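Local coordinates for putative alpha-L-fucosidase (Bacteroides thetaiotaomicron VPI-5482, PDB 3GZA), which probably hydrolyses alpha-L-fucosidic linkages as a glycoside hydrolase of family 29, at residues K107-R112 with T171-L176; C371-N376 with E403-K408; L421-S426 with I435-Y440. All coordinates share one frame; numbering follows the deposited sequence. Where two conformers were deposited one is given.

How the contacts relate
From the N terminus, contact 1 comes first: it closes a loop within the TIM-barrel part, joining the start of helix 110-121 to the turn between helix 148-171 and strand 178-181. Contact 2 follows in the C-terminal beta domain, where strand 366-375 meets the loop leading into strand 409-418. Contact 3 closes last, packing strand 420-428 on strand 434-440 across the two sheets of that domain. The three loops run in series; none nests in or crosses another. Contacts 2 and 3 touch, their centres 9 Å apart, because strands 366-375 and 434-440 are sheet neighbours. Contact 1 lies on the other side of the chain's centre, its centre 36 Å from that of contact 2.

Contact 1 (K107-R112 with T171-L176); sequences KGDIVR and TRYGDL
The ring of Y173 is held between V111 and R112 while its hydroxyl reaches D109, and this is where the packing is tight. V111 lays CG1 over one ring face, 3.9 Å from the centroid, a CH-pi contact for which a compact branched side chain is well shaped. On the opposite side the R112 guanidinium lies nearly parallel to the ring, 12° between the planes, but displaced toward its CE1 rim, with NH2 3.4 Å from Y173 CE1. At the phenol end, Y173 OH donates to the syn lone pair of D109 OD2 at 2.6 Å, a short bond that ties the phenol to the cap of the helix. D109 is the N-cap of helix 110-121: with its CG turned anti to the backbone N (chi1 -171°), OD1 accepts from R112 N at 2.9 Å, met from above the carboxylate plane. One aspartate thus caps a helix and holds the tyrosine. The helix and the turn after helix 148-171 belong to the TIM barrel expected of this family, and V111 also packs on L78 and I127 of barrel strands 75-79 and 124-129. Toward the more exposed side the contact thins to polar atoms. R112, long enough to span the gap, bends at chi3 (-48°) and grips R172 O end-on, NH1 at 3.0 Å and NH2 at 2.9 Å. Sharing one oxygen bends both bonds, NH1 lying in the carbonyl plane and NH2 above it. The R172 side chain leads away, its guanidinium salt-bridged to D92.

Contact 2 (C371-N376 with E403-K408); sequences CIIQEN and ESVGHK
E375 N donates to G406 O at 2.8 Å, and the backbones come so close here that the CA atoms of Q374 and K408 are 4.6 Å apart. The E375 side chain returns the bond: extended beyond CG, it brings OE1 to G406 N at 2.8 Å through its anti lone pair. A glutamate is long enough to reach back to the loop in this way, and a water joins the same OE1 to V405 N. Its other oxygen, OE2, accepts from the backbone of R382 and I383. G406 takes a positive phi (70°), a backbone shape that residues with a CB adopt less readily. Beside it V405 points its branched side chain at the strand, CG1 lying 3.8 Å from I373 CG2, an apolar match facing the interior of the domain. The loop joins strand 395-402, in one sheet of the F5/8 type C domain, to strand 409-418, the neighbour of strand 366-375 in the other. Q374 serves the other half of the turn. Its NE2 donates to H407 O at 3.0 Å, with H407 O in the amide plane but the donor tilted from the carbonyl plane, and the same nitrogen lies over one face of the H407 ring, 3.6 Å from CE1. The chain of K408 runs alongside Q374, pointing the same way, and packs CE against NE2 at 3.6 Å. A water links K408 NZ to Q374 OE1, which also accepts from N436 ND2. K408 NZ forms a salt bridge and H407 NE2 a hydrogen bond with E21 of the TIM-barrel part, bridging the two domains.

Contact 3 (L421-S426 with I435-Y440); sequences LRLTVS and INFSAY
L423 sets its CB over the centre of the F437 ring, 3.8 Å from the centroid and only 13° off the ring normal, a CH-pi contact in which the two side chains lie alongside one another, running opposite ways. The same ring reaches the backbone, with F437 CE2 3.7 Å from L423 N. At the end of the ring, F437 CZ meets L421 CB at 3.8 Å; one ring thus touches two leucines, L423 over its face and L421 obliquely at CZ. L421 in turn sends CD1 onto A439 CB, 3.6 Å away; the small alanine leaves room for the longer side chain facing it. What places the phenyl group is its first torsion: CG lies anti to the backbone N (chi1 171°), which carries the ring across to the strand opposite. The strands run roughly antiparallel, at 145°, with their axes 8.8 Å apart at closest approach, a separation suited to side-chain packing between sheets. Further out, L360 packs against both F437 and A439, while Y386 touches L423 and A390 touches L421. On the outer face of its strand R422 points away from the contact, paired with E389 in a salt bridge and with W396 in a cation-pi contact. This is the interior of a beta-sandwich, the architecture of F5/8 type C domains: strand 420-428 lies between 357-362 and 383-392 in one sheet, and strand 434-440 between 349-353 and 366-375 in the other.

Contact 1 (K107-R112 with T171-L176)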
ATOM      1  N   LYS A 107      -2.228   6.425 -14.709  1.00 25.59           N
ATOM      2  CA  LYS A 107      -1.236   6.063 -15.695  1.00 24.68           C
ATOM      3  C   LYS A 107      -0.038   7.017 -15.726  1.00 24.68           C
ATOM      4  O   LYS A 107       0.864   6.864 -16.567  1.00 26.21           O
ATOM      5  CB  LYS A 107      -1.877   5.995 -17.068  1.00 24.25           C
ATOM      6  CG  LYS A 107      -2.921   4.918 -17.211  1.00 27.05           C
ATOM      7  CD  LYS A 107      -2.337   3.512 -16.929  1.00 32.45           C
ATOM      8  CE  LYS A 107      -3.369   2.345 -17.045  1.00 34.53           C
ATOM      9  NZ  LYS A 107      -2.827   1.077 -16.440  1.00 37.52           N
ATOM     10  N   GLY A 108       0.030   7.959 -14.798  1.00 24.83           N
ATOM     11  CA  GLY A 108       1.157   8.852 -14.729  1.00 24.50           C
ATOM     12  C   GLY A 108       2.476   8.199 -14.291  1.00 25.16           C
ATOM     13  O   GLY A 108       2.502   7.241 -13.506  1.00 24.57           O
ATOM     14  N   ASP A 109       3.585   8.767 -14.759  1.00 23.79           N
ATOM     15  CA  ASP A 109       4.890   8.298 -14.307  1.00 23.50           C
ATOM     16  C   ASP A 109       5.804   9.510 -14.360  1.00 23.31           C
ATOM     17  O   ASP A 109       6.298   9.901 -15.417  1.00 23.93           O
ATOM     18  CB  ASP A 109       5.391   7.171 -15.167  1.00 22.53           C
ATOM     19  CG  ASP A 109       6.634   6.523 -14.584  1.00 26.26           C
ATOM     20  OD1 ASP A 109       7.460   7.228 -13.956  1.00 24.55           O
ATOM     21  OD2 ASP A 109       6.778   5.302 -14.803  1.00 25.17           O
ATOM     22  N   ILE A 110       5.946  10.155 -13.210  1.00 24.18           N
ATOM     23  CA  ILE A 110       6.690  11.383 -13.154  1.00 24.52           C
ATOM     24  C   ILE A 110       8.189  11.107 -13.261  1.00 25.64           C
ATOM     25  O   ILE A 110       8.913  11.940 -13.791  1.00 25.32           O
ATOM     26  CB  ILE A 110       6.350  12.166 -11.886  1.00 25.08           C
ATOM     27  CG1 ILE A 110       4.878  12.571 -11.945  1.00 25.77           C
ATOM     28  CG2 ILE A 110       7.250  13.443 -11.722  1.00 25.69           C
ATOM     29  CD1 ILE A 110       4.355  13.219 -10.665  1.00 26.38           C
ATOM     30  N   VAL A 111       8.646   9.940 -12.796  1.00 24.59           N
ATOM     31  CA  VAL A 111      10.051   9.564 -12.987  1.00 24.66           C
ATOM     32  C   VAL A 111      10.345   9.496 -14.491  1.00 26.04           C
ATOM     33  O   VAL A 111      11.384   9.983 -14.963  1.00 25.56           O
ATOM     34  CB  VAL A 111      10.378   8.247 -12.269  1.00 25.12           C
ATOM     35  CG1 VAL A 111      11.813   7.805 -12.624  1.00 24.64           C
ATOM     36  CG2 VAL A 111      10.209   8.396 -10.743  1.00 26.65           C
ATOM     37  N   ARG A 112       9.429   8.928 -15.261  1.00 25.01           N
ATOM     38  CA  ARG A 112       9.618   8.855 -16.710  1.00 24.88           C
ATOM     39  C   ARG A 112       9.628  10.238 -17.360  1.00 25.13           C
ATOM     40  O   ARG A 112      10.482  10.573 -18.171  1.00 25.34           O
ATOM     41  CB  ARG A 112       8.592   7.973 -17.355  1.00 25.46           C
ATOM     42  CG  ARG A 112       8.971   7.771 -18.816  1.00 24.71           C
ATOM     43  CD  ARG A 112       8.363   6.604 -19.498  1.00 23.98           C
ATOM     44  NE  ARG A 112       8.463   5.372 -18.756  1.00 25.69           N
ATOM     45  CZ  ARG A 112       9.582   4.630 -18.639  1.00 24.60           C
ATOM     46  NH1 ARG A 112      10.711   4.986 -19.220  1.00 25.96           N
ATOM     47  NH2 ARG A 112       9.535   3.496 -17.950  1.00 25.79           N
ATOM     48  N   THR A 171      16.204  -0.309 -14.164  1.00 24.70           N
ATOM     49  CA  THR A 171      16.044  -1.047 -15.424  1.00 24.12           C
ATOM     50  C   THR A 171      15.081  -0.431 -16.422  1.00 24.30           C
ATOM     51  O   THR A 171      15.162  -0.774 -17.600  1.00 25.13           O
ATOM     52  CB  THR A 171      15.612  -2.514 -15.187  1.00 24.76           C
ATOM     53  OG1 THR A 171      14.359  -2.523 -14.447  1.00 25.52           O
ATOM     54  CG2 THR A 171      16.729  -3.254 -14.383  1.00 24.27           C
ATOM     55  N   ARG A 172      14.209   0.456 -15.984  1.00 24.16           N
ATOM     56  CA  ARG A 172      13.160   0.933 -16.891  1.00 25.22           C
ATOM     57  C   ARG A 172      13.275   2.403 -17.281  1.00 25.75           C
ATOM     58  O   ARG A 172      12.402   2.883 -17.998  1.00 26.59           O
ATOM     59  CB  ARG A 172      11.807   0.742 -16.199  1.00 25.83           C
ATOM     60  CG  ARG A 172      11.474  -0.661 -15.837  1.00 26.04           C
ATOM     61  CD  ARG A 172      10.179  -0.724 -15.040  1.00 27.28           C
ATOM     62  NE  ARG A 172       9.849  -2.097 -14.662  1.00 28.18           N
ATOM     63  CZ  ARG A 172       8.704  -2.402 -14.045  1.00 29.26           C
ATOM     64  NH1 ARG A 172       7.843  -1.453 -13.729  1.00 30.62           N
ATOM     65  NH2 ARG A 172       8.462  -3.654 -13.736  1.00 30.29           N
ATOM     66  N   TYR A 173      14.341   3.088 -16.840  1.00 26.11           N
ATOM     67  CA  TYR A 173      14.461   4.530 -17.031  1.00 25.36           C
ATOM     68  C   TYR A 173      15.788   4.990 -17.634  1.00 25.12           C
ATOM     69  O   TYR A 173      16.143   6.159 -17.502  1.00 25.94           O
ATOM     70  CB  TYR A 173      14.167   5.249 -15.710  1.00 26.18           C
ATOM     71  CG  TYR A 173      12.761   4.959 -15.226  1.00 25.54           C
ATOM     72  CD1 TYR A 173      11.657   5.668 -15.664  1.00 26.25           C
ATOM     73  CD2 TYR A 173      12.532   3.916 -14.322  1.00 28.53           C
ATOM     74  CE1 TYR A 173      10.369   5.339 -15.237  1.00 24.67           C
ATOM     75  CE2 TYR A 173      11.274   3.584 -13.899  1.00 27.21           C
ATOM     76  CZ  TYR A 173      10.171   4.308 -14.355  1.00 25.98           C
ATOM     77  OH  TYR A 173       8.895   3.955 -14.008  1.00 26.11           O
ATOM     78  N   GLY A 174      16.446   4.094 -18.341  1.00 25.31           N
ATOM     79  CA  GLY A 174      17.723   4.431 -18.979  1.00 24.79           C
ATOM     80  C   GLY A 174      18.876   4.522 -17.992  1.00 25.17           C
ATOM     81  O   GLY A 174      18.751   4.194 -16.824  1.00 25.65           O
ATOM     82  N   ASP A 175      20.024   4.984 -18.501  1.00 25.80           N
ATOM     83  CA  ASP A 175      21.252   5.095 -17.696  1.00 26.42           C
ATOM     84  C   ASP A 175      21.191   6.300 -16.793  1.00 26.41           C
ATOM     85  O   ASP A 175      20.802   7.397 -17.208  1.00 26.18           O
ATOM     86  CB  ASP A 175      22.479   5.126 -18.590  1.00 27.46           C
ATOM     87  CG  ASP A 175      22.692   3.814 -19.350  1.00 31.72           C
ATOM     88  OD1 ASP A 175      22.067   2.782 -19.000  1.00 34.19           O
ATOM     89  OD2 ASP A 175      23.511   3.785 -20.302  1.00 38.59           O
ATOM     90  N   LEU A 176      21.527   6.088 -15.520  1.00 25.33           N
ATOM     91  CA  LEU A 176      21.372   7.094 -14.490  1.00 26.25           C
ATOM     92  C   LEU A 176      22.721   7.653 -13.987  1.00 25.27           C
ATOM     93  O   LEU A 176      23.756   6.986 -14.007  1.00 26.01           O
ATOM     94  CB  LEU A 176      20.660   6.485 -13.286  1.00 25.38           C
ATOM     95  CG  LEU A 176      19.283   5.879 -13.582  1.00 27.99           C
ATOM     96  CD1 LEU A 176      18.723   5.141 -12.370  1.00 28.94           C
ATOM     97  CD2 LEU A 176      18.346   6.951 -14.108  1.00 26.63           C
TER

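Contact 2 (C371-N376 with E403-K408)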
ATOM      1  N   CYS A 371      41.425  34.231  -9.204  1.00 25.00           N
ATOM      2  CA  CYS A 371      42.134  33.214  -9.969  0.50 24.14           C
ATOM      3  C   CYS A 371      41.375  31.915  -9.845  1.00 24.89           C
ATOM      4  O   CYS A 371      40.716  31.686  -8.833  1.00 24.77           O
ATOM      5  CB  CYS A 371      43.538  32.967  -9.424  0.50 24.43           C
ATOM      6  SG  CYS A 371      44.721  34.246  -9.724  0.50 20.83           S
ATOM      7  N   ILE A 372      41.485  31.059 -10.854  1.00 24.96           N
ATOM      8  CA  ILE A 372      40.924  29.727 -10.808  1.00 25.18           C
ATOM      9  C   ILE A 372      42.089  28.810 -11.108  1.00 25.25           C
ATOM     10  O   ILE A 372      42.921  29.146 -11.943  1.00 25.36           O
ATOM     11  CB  ILE A 372      39.765  29.546 -11.813  1.00 25.11           C
ATOM     12  CG1 ILE A 372      38.533  30.299 -11.287  1.00 25.82           C
ATOM     13  CG2 ILE A 372      39.451  28.068 -12.082  1.00 26.86           C
ATOM     14  CD1 ILE A 372      37.321  30.162 -12.146  1.00 25.83           C
ATOM     15  N   ILE A 373      42.168  27.702 -10.364  1.00 24.57           N
ATOM     16  CA  ILE A 373      43.186  26.675 -10.595  1.00 24.45           C
ATOM     17  C   ILE A 373      42.441  25.365 -10.663  1.00 24.87           C
ATOM     18  O   ILE A 373      41.532  25.137  -9.871  1.00 24.00           O
ATOM     19  CB  ILE A 373      44.186  26.547  -9.449  1.00 24.13           C
ATOM     20  CG1 ILE A 373      44.608  27.918  -8.912  1.00 25.88           C
ATOM     21  CG2 ILE A 373      45.418  25.654  -9.892  1.00 23.56           C
ATOM     22  CD1 ILE A 373      45.362  27.844  -7.573  1.00 29.93           C
ATOM     23  N   GLN A 374      42.784  24.527 -11.630  1.00 24.37           N
ATOM     24  CA  GLN A 374      42.176  23.202 -11.755  1.00 24.71           C
ATOM     25  C   GLN A 374      43.229  22.164 -12.060  1.00 24.64           C
ATOM     26  O   GLN A 374      44.070  22.385 -12.932  1.00 24.16           O
ATOM     27  CB  GLN A 374      41.148  23.161 -12.893  1.00 25.34           C
ATOM     28  CG  GLN A 374      39.979  24.103 -12.793  1.00 23.85           C
ATOM     29  CD  GLN A 374      38.940  23.807 -13.857  1.00 26.63           C
ATOM     30  OE1 GLN A 374      38.937  24.454 -14.900  1.00 27.92           O
ATOM     31  NE2 GLN A 374      38.109  22.790 -13.645  1.00 26.14           N
ATOM     32  N   GLU A 375      43.190  21.047 -11.327  1.00 24.31           N
ATOM     33  CA  GLU A 375      44.022  19.898 -11.619  1.00 24.63           C
ATOM     34  C   GLU A 375      43.255  18.971 -12.570  1.00 24.47           C
ATOM     35  O   GLU A 375      42.035  19.047 -12.658  1.00 25.68           O
ATOM     36  CB  GLU A 375      44.380  19.128 -10.351  1.00 24.15           C
ATOM     37  CG  GLU A 375      45.264  19.872  -9.398  1.00 24.68           C
ATOM     38  CD  GLU A 375      45.670  19.030  -8.192  1.00 23.61           C
ATOM     39  OE1 GLU A 375      44.902  19.067  -7.221  1.00 23.78           O
ATOM     40  OE2 GLU A 375      46.768  18.376  -8.220  1.00 23.83           O
ATOM     41  N   ASN A 376      43.993  18.122 -13.302  1.00 25.53           N
ATOM     42  CA  ASN A 376      43.391  17.083 -14.142  1.00 26.05           C
ATOM     43  C   ASN A 376      42.986  15.962 -13.148  1.00 25.52           C
ATOM     44  O   ASN A 376      43.782  15.100 -12.788  1.00 25.87           O
ATOM     45  CB  ASN A 376      44.396  16.569 -15.175  1.00 27.21           C
ATOM     46  CG  ASN A 376      43.738  15.871 -16.323  1.00 29.44           C
ATOM     47  OD1 ASN A 376      42.524  15.788 -16.399  1.00 34.06           O
ATOM     48  ND2 ASN A 376      44.549  15.406 -17.261  1.00 32.16           N
ATOM     49  N   GLU A 403      46.214  24.983  -0.109  1.00 23.72           N
ATOM     50  CA  GLU A 403      46.659  23.591  -0.021  1.00 24.34           C
ATOM     51  C   GLU A 403      46.063  22.779  -1.135  1.00 24.22           C
ATOM     52  O   GLU A 403      46.700  22.578  -2.152  1.00 25.94           O
ATOM     53  CB  GLU A 403      46.254  23.001   1.325  1.00 24.90           C
ATOM     54  CG  GLU A 403      47.008  23.571   2.482  1.00 27.63           C
ATOM     55  CD  GLU A 403      46.636  22.895   3.790  1.00 31.69           C
ATOM     56  OE1 GLU A 403      46.980  21.706   3.985  1.00 34.53           O
ATOM     57  OE2 GLU A 403      45.983  23.569   4.609  1.00 36.30           O
ATOM     58  N   SER A 404      44.815  22.343  -0.960  1.00 23.49           N
ATOM     59  CA  SER A 404      44.101  21.558  -1.948  1.00 22.98           C
ATOM     60  C   SER A 404      43.637  22.384  -3.148  1.00 24.16           C
ATOM     61  O   SER A 404      43.251  23.544  -3.001  1.00 24.23           O
ATOM     62  CB  SER A 404      42.870  20.923  -1.310  1.00 23.79           C
ATOM     63  OG  SER A 404      42.078  21.903  -0.664  1.00 23.15           O
ATOM     64  N   VAL A 405      43.626  21.731  -4.297  1.00 23.60           N
ATOM     65  CA  VAL A 405      43.083  22.309  -5.507  1.00 23.81           C
ATOM     66  C   VAL A 405      42.032  21.325  -6.024  1.00 24.21           C
ATOM     67  O   VAL A 405      40.842  21.614  -5.976  1.00 24.12           O
ATOM     68  CB  VAL A 405      44.179  22.639  -6.525  1.00 24.20           C
ATOM     69  CG1 VAL A 405      43.538  23.076  -7.819  1.00 23.97           C
ATOM     70  CG2 VAL A 405      45.102  23.722  -5.993  1.00 21.81           C
ATOM     71  N   GLY A 406      42.450  20.165  -6.504  1.00 23.94           N
ATOM     72  CA  GLY A 406      41.515  19.169  -6.999  1.00 24.47           C
ATOM     73  C   GLY A 406      40.891  19.646  -8.296  1.00 24.75           C
ATOM     74  O   GLY A 406      41.571  20.330  -9.094  1.00 25.57           O
ATOM     75  N   HIS A 407      39.605  19.389  -8.476  1.00 25.17           N
ATOM     76  CA  HIS A 407      38.924  19.714  -9.712  1.00 23.47           C
ATOM     77  C   HIS A 407      38.853  21.212  -9.974  1.00 23.75           C
ATOM     78  O   HIS A 407      39.086  21.648 -11.097  1.00 23.26           O
ATOM     79  CB  HIS A 407      37.549  19.081  -9.765  1.00 24.56           C
ATOM     80  CG  HIS A 407      36.771  19.541 -10.948  1.00 22.85           C
ATOM     81  ND1 HIS A 407      37.095  19.128 -12.219  1.00 24.25           N
ATOM     82  CD2 HIS A 407      35.810  20.490 -11.077  1.00 25.32           C
ATOM     83  CE1 HIS A 407      36.300  19.749 -13.077  1.00 26.02           C
ATOM     84  NE2 HIS A 407      35.542  20.595 -12.416  1.00 25.47           N
ATOM     85  N   LYS A 408      38.588  21.996  -8.923  1.00 23.52           N
ATOM     86  CA  LYS A 408      38.508  23.435  -9.068  1.00 22.91           C
ATOM     87  C   LYS A 408      38.703  24.171  -7.763  1.00 23.64           C
ATOM     88  O   LYS A 408      38.137  23.794  -6.747  1.00 23.52           O
ATOM     89  CB  LYS A 408      37.170  23.859  -9.681  1.00 23.24           C
ATOM     90  CG  LYS A 408      37.018  25.365  -9.967  1.00 24.81           C
ATOM     91  CD  LYS A 408      35.785  25.614 -10.820  1.00 25.89           C
ATOM     92  CE  LYS A 408      36.053  25.419 -12.348  1.00 26.00           C
ATOM     93  NZ  LYS A 408      34.825  25.754 -13.167  1.00 27.61           N
TER
HETATM   94  O   HOH W   1      36.043  25.208 -15.730  1.00 38.71           O
HETATM   95  O   HOH W   2      45.090  19.235  -4.495  1.00 17.78           O
HETATM   96  O   HOH W   3      39.424  18.164 -13.387  1.00 21.73           O

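Contact 3 (L421-S426 with I435-Y440)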
ATOM      1  N   LEU A 421      50.633  36.962 -13.181  1.00 27.99           N
ATOM      2  CA  LEU A 421      50.381  36.168 -11.976  1.00 28.72           C
ATOM      3  C   LEU A 421      51.272  34.951 -12.041  1.00 29.28           C
ATOM      4  O   LEU A 421      51.635  34.490 -13.128  1.00 30.26           O
ATOM      5  CB  LEU A 421      48.942  35.686 -11.878  1.00 29.61           C
ATOM      6  CG  LEU A 421      47.853  36.709 -11.607  1.00 30.50           C
ATOM      7  CD1 LEU A 421      46.579  35.948 -11.340  1.00 32.98           C
ATOM      8  CD2 LEU A 421      48.188  37.606 -10.434  1.00 32.72           C
ATOM      9  N   ARG A 422      51.611  34.399 -10.888  1.00 28.32           N
ATOM     10  CA  ARG A 422      52.442  33.211 -10.885  1.00 27.92           C
ATOM     11  C   ARG A 422      51.958  32.246  -9.834  1.00 26.87           C
ATOM     12  O   ARG A 422      51.797  32.611  -8.677  1.00 27.09           O
ATOM     13  CB  ARG A 422      53.907  33.536 -10.637  1.00 27.94           C
ATOM     14  CG  ARG A 422      54.842  32.321 -10.754  1.00 30.60           C
ATOM     15  CD  ARG A 422      56.272  32.757 -10.795  1.00 32.21           C
ATOM     16  NE  ARG A 422      56.654  33.486  -9.587  1.00 34.84           N
ATOM     17  CZ  ARG A 422      57.792  34.173  -9.451  1.00 37.61           C
ATOM     18  NH1 ARG A 422      58.660  34.268 -10.455  1.00 36.69           N
ATOM     19  NH2 ARG A 422      58.063  34.808  -8.317  1.00 38.99           N
ATOM     20  N   LEU A 423      51.749  31.013 -10.265  1.00 26.34           N
ATOM     21  CA  LEU A 423      51.342  29.917  -9.385  1.00 25.74           C
ATOM     22  C   LEU A 423      52.566  29.050  -9.110  1.00 26.14           C
ATOM     23  O   LEU A 423      53.214  28.583 -10.036  1.00 25.43           O
ATOM     24  CB  LEU A 423      50.287  29.078 -10.086  1.00 25.66           C
ATOM     25  CG  LEU A 423      49.876  27.763  -9.404  1.00 26.40           C
ATOM     26  CD1 LEU A 423      49.178  28.023  -8.078  1.00 25.48           C
ATOM     27  CD2 LEU A 423      49.000  27.010 -10.360  1.00 27.99           C
ATOM     28  N   THR A 424      52.899  28.883  -7.838  1.00 26.13           N
ATOM     29  CA  THR A 424      53.998  28.018  -7.423  1.00 26.64           C
ATOM     30  C   THR A 424      53.417  26.919  -6.540  1.00 25.91           C
ATOM     31  O   THR A 424      52.735  27.216  -5.561  1.00 27.25           O
ATOM     32  CB  THR A 424      55.036  28.770  -6.612  1.00 26.93           C
ATOM     33  OG1 THR A 424      55.523  29.868  -7.395  1.00 27.13           O
ATOM     34  CG2 THR A 424      56.180  27.856  -6.238  1.00 28.38           C
ATOM     35  N   VAL A 425      53.654  25.673  -6.915  1.00 26.37           N
ATOM     36  CA  VAL A 425      53.239  24.515  -6.115  1.00 26.43           C
ATOM     37  C   VAL A 425      54.505  24.131  -5.326  1.00 26.28           C
ATOM     38  O   VAL A 425      55.453  23.568  -5.889  1.00 26.11           O
ATOM     39  CB  VAL A 425      52.770  23.354  -7.008  1.00 27.00           C
ATOM     40  CG1 VAL A 425      52.394  22.103  -6.163  1.00 26.23           C
ATOM     41  CG2 VAL A 425      51.576  23.777  -7.872  1.00 27.01           C
ATOM     42  N   SER A 426      54.553  24.510  -4.051  1.00 26.35           N
ATOM     43  CA  SER A 426      55.719  24.240  -3.203  1.00 26.86           C
ATOM     44  C   SER A 426      55.789  22.821  -2.628  1.00 27.35           C
ATOM     45  O   SER A 426      56.877  22.363  -2.241  1.00 26.95           O
ATOM     46  CB  SER A 426      55.782  25.247  -2.068  1.00 27.57           C
ATOM     47  OG  SER A 426      54.564  25.290  -1.380  1.00 28.16           O
ATOM     48  N   ILE A 435      45.305  21.823 -15.489  1.00 27.84           N
ATOM     49  CA  ILE A 435      44.579  22.002 -16.737  1.00 28.33           C
ATOM     50  C   ILE A 435      44.118  23.435 -16.901  1.00 28.77           C
ATOM     51  O   ILE A 435      43.744  23.830 -18.002  1.00 29.36           O
ATOM     52  CB  ILE A 435      43.407  20.996 -16.887  1.00 28.58           C
ATOM     53  CG1 ILE A 435      42.318  21.232 -15.817  1.00 28.70           C
ATOM     54  CG2 ILE A 435      43.933  19.582 -16.815  1.00 29.64           C
ATOM     55  CD1 ILE A 435      41.051  20.466 -16.066  1.00 28.58           C
ATOM     56  N   ASN A 436      44.174  24.231 -15.830  1.00 27.89           N
ATOM     57  CA  ASN A 436      43.719  25.603 -15.884  1.00 27.78           C
ATOM     58  C   ASN A 436      44.304  26.426 -14.742  1.00 27.28           C
ATOM     59  O   ASN A 436      44.176  26.057 -13.577  1.00 26.48           O
ATOM     60  CB  ASN A 436      42.183  25.596 -15.800  1.00 28.26           C
ATOM     61  CG  ASN A 436      41.560  26.980 -15.809  1.00 28.57           C
ATOM     62  OD1 ASN A 436      42.205  27.967 -16.085  1.00 32.60           O
ATOM     63  ND2 ASN A 436      40.263  27.043 -15.505  1.00 30.02           N
ATOM     64  N   PHE A 437      44.953  27.525 -15.111  1.00 25.94           N
ATOM     65  CA  PHE A 437      45.387  28.568 -14.177  1.00 26.25           C
ATOM     66  C   PHE A 437      44.951  29.841 -14.913  1.00 26.46           C
ATOM     67  O   PHE A 437      45.489  30.175 -15.961  1.00 25.43           O
ATOM     68  CB  PHE A 437      46.869  28.527 -13.812  1.00 25.72           C
ATOM     69  CG  PHE A 437      47.331  29.728 -13.021  1.00 25.96           C
ATOM     70  CD1 PHE A 437      46.592  30.205 -11.941  1.00 23.35           C
ATOM     71  CD2 PHE A 437      48.520  30.368 -13.334  1.00 25.87           C
ATOM     72  CE1 PHE A 437      47.018  31.294 -11.218  1.00 24.71           C
ATOM     73  CE2 PHE A 437      48.958  31.461 -12.598  1.00 26.58           C
ATOM     74  CZ  PHE A 437      48.184  31.939 -11.546  1.00 25.28           C
ATOM     75  N   SER A 438      43.928  30.499 -14.381  1.00 26.57           N
ATOM     76  CA  SER A 438      43.301  31.658 -15.040  0.50 26.59           C
ATOM     77  C   SER A 438      43.109  32.835 -14.107  1.00 26.82           C
ATOM     78  O   SER A 438      42.892  32.652 -12.930  1.00 26.71           O
ATOM     79  CB  SER A 438      41.922  31.285 -15.572  0.50 27.28           C
ATOM     80  OG  SER A 438      41.979  30.286 -16.567  0.50 28.02           O
ATOM     81  N   ALA A 439      43.146  34.036 -14.662  1.00 26.22           N
ATOM     82  CA  ALA A 439      42.973  35.278 -13.896  1.00 26.36           C
ATOM     83  C   ALA A 439      41.728  36.012 -14.342  1.00 26.77           C
ATOM     84  O   ALA A 439      41.391  35.996 -15.535  1.00 26.48           O
ATOM     85  CB  ALA A 439      44.187  36.184 -14.059  1.00 26.59           C
ATOM     86  N   TYR A 440      41.079  36.675 -13.382  1.00 26.43           N
ATOM     87  CA  TYR A 440      39.869  37.442 -13.612  1.00 27.14           C
ATOM     88  C   TYR A 440      39.849  38.744 -12.858  1.00 27.90           C
ATOM     89  O   TYR A 440      40.487  38.889 -11.831  1.00 27.17           O
ATOM     90  CB  TYR A 440      38.620  36.668 -13.141  1.00 27.22           C
ATOM     91  CG  TYR A 440      38.519  35.298 -13.733  1.00 27.20           C
ATOM     92  CD1 TYR A 440      39.171  34.248 -13.163  1.00 24.96           C
ATOM     93  CD2 TYR A 440      37.760  35.064 -14.874  1.00 26.92           C
ATOM     94  CE1 TYR A 440      39.101  33.001 -13.735  1.00 26.51           C
ATOM     95  CE2 TYR A 440      37.673  33.847 -15.431  1.00 27.42           C
ATOM     96  CZ  TYR A 440      38.364  32.813 -14.872  1.00 28.98           C
ATOM     97  OH  TYR A 440      38.308  31.559 -15.428  1.00 32.53           O
TER